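Side-chain contact in LPXTG cell wall anchor domain-containing protein (Lactobacillus rhamnosus, PDB 7CBS), which serves as the basal pilin of the sortase-assembled SpaCBA pilus, an adhesive subunit that probably ends the shaft and links it to the cell wall: residues V155-S158 with N159-H162. Residues are numbered along the deposited sequence; the frame is centred on the assembly and turned at random.
Sequences VMSS and NLQH
S157 O and Q161 N are joined by a 3.0 Å backbone hydrogen bond that opens the short helix 158-161, with S157 at its N-cap position and M156, just before it, at the centre of an inverse gamma turn. The chain leaves strand 152-155 and enters the helix directly after the gamma turn, beside the mixed sheet of the pilin domain. S157 O also takes a weak bond from L160 N, so one carbonyl receives two successive amides at the start of the helix. The S157 side chain makes no capping bond; its OG lies 3.9 Å from L160 CD1. The side-chain clasp is formed by Q161. With CG anti to its own carbonyl carbon (chi1 -63°) and the chain bent at chi2, the amide comes back to M156, and NE2 gives M156 O a nearly straight 2.7 Å hydrogen bond, N-H...O angle 171°. The acceptor lies almost in the amide plane of Q161, whereas NE2 is tilted 31° from the carbonyl plane of M156. NE2 also bonds to L126 O of strand 118-128; two carbonyl acceptors thus fix the amide's orientation and tie the helix to the sheet. On the way, Q161 CG passes 3.3 Å from S157 O, and NE2 comes up against M156 CB. M156 and L160 are the buried pair: their side chains cross at an angle, SD to CD1 4.1 Å, and both pack on L126 and on I168 of strand 167-170. The end of the N159 side chain leads away from 155-158, and its OD1 is bonded to N164 ND2. One methyl of L160, CD1, reaches back over the gamma turn to lie 3.8 Å from V155 O.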
# COMPACT_ATOMS: atom_id res chain seq x y z
N VAL A 155 -15.89 -2.05 -2.74
CA VAL A 155 -15.60 -2.59 -4.10
C VAL A 155 -14.32 -1.94 -4.62
O VAL A 155 -14.22 -0.70 -4.55
CB VAL A 155 -16.80 -2.36 -5.04
CG1 VAL A 155 -16.55 -2.96 -6.41
CG2 VAL A 155 -18.10 -2.89 -4.45
N MET A 156 -13.38 -2.74 -5.11
CA MET A 156 -12.13 -2.26 -5.73
C MET A 156 -12.44 -1.79 -7.16
O MET A 156 -12.15 -2.54 -8.11
CB MET A 156 -11.05 -3.35 -5.72
CG MET A 156 -10.66 -3.77 -4.31
SD MET A 156 -9.92 -2.41 -3.35
CE MET A 156 -10.87 -2.49 -1.83
N SER A 157 -13.06 -0.62 -7.26
CA SER A 157 -13.61 -0.02 -8.51
C SER A 157 -12.48 0.32 -9.50
O SER A 157 -11.30 0.15 -9.14
CB SER A 157 -14.44 1.19 -8.20
OG SER A 157 -13.74 2.07 -7.34
N SER A 158 -12.85 0.77 -10.70
CA SER A 158 -11.93 1.10 -11.83
C SER A 158 -10.78 1.99 -11.35
O SER A 158 -9.62 1.66 -11.68
CB SER A 158 -12.69 1.72 -12.98
OG SER A 158 -12.28 3.06 -13.26
N ASN A 159 -11.09 3.06 -10.61
CA ASN A 159 -10.10 4.07 -10.12
C ASN A 159 -9.00 3.36 -9.32
O ASN A 159 -7.81 3.73 -9.50
CB ASN A 159 -10.78 5.14 -9.26
CG ASN A 159 -9.82 6.22 -8.81
OD1 ASN A 159 -9.19 6.88 -9.63
ND2 ASN A 159 -9.71 6.41 -7.50
N LEU A 160 -9.38 2.39 -8.49
CA LEU A 160 -8.46 1.63 -7.60
C LEU A 160 -7.69 0.58 -8.42
O LEU A 160 -6.48 0.41 -8.16
CB LEU A 160 -9.28 0.97 -6.48
CG LEU A 160 -9.84 1.94 -5.44
CD1 LEU A 160 -10.97 1.30 -4.65
CD2 LEU A 160 -8.72 2.39 -4.50
N GLN A 161 -8.35 -0.06 -9.39
CA GLN A 161 -7.73 -1.04 -10.32
C GLN A 161 -6.62 -0.36 -11.13
O GLN A 161 -5.66 -1.06 -11.54
CB GLN A 161 -8.77 -1.65 -11.27
CG GLN A 161 -9.86 -2.46 -10.57
CD GLN A 161 -9.32 -3.66 -9.84
OE1 GLN A 161 -8.35 -4.29 -10.26
NE2 GLN A 161 -9.94 -4.00 -8.72
N HIS A 162 -6.73 0.96 -11.34
CA HIS A 162 -5.84 1.78 -12.21
C HIS A 162 -4.65 2.34 -11.41
O HIS A 162 -3.73 2.87 -12.06
CB HIS A 162 -6.66 2.89 -12.90
CG HIS A 162 -7.56 2.36 -13.97
ND1 HIS A 162 -7.13 1.39 -14.86
CD2 HIS A 162 -8.84 2.62 -14.28
CE1 HIS A 162 -8.12 1.09 -15.68
NE2 HIS A 162 -9.17 1.83 -15.35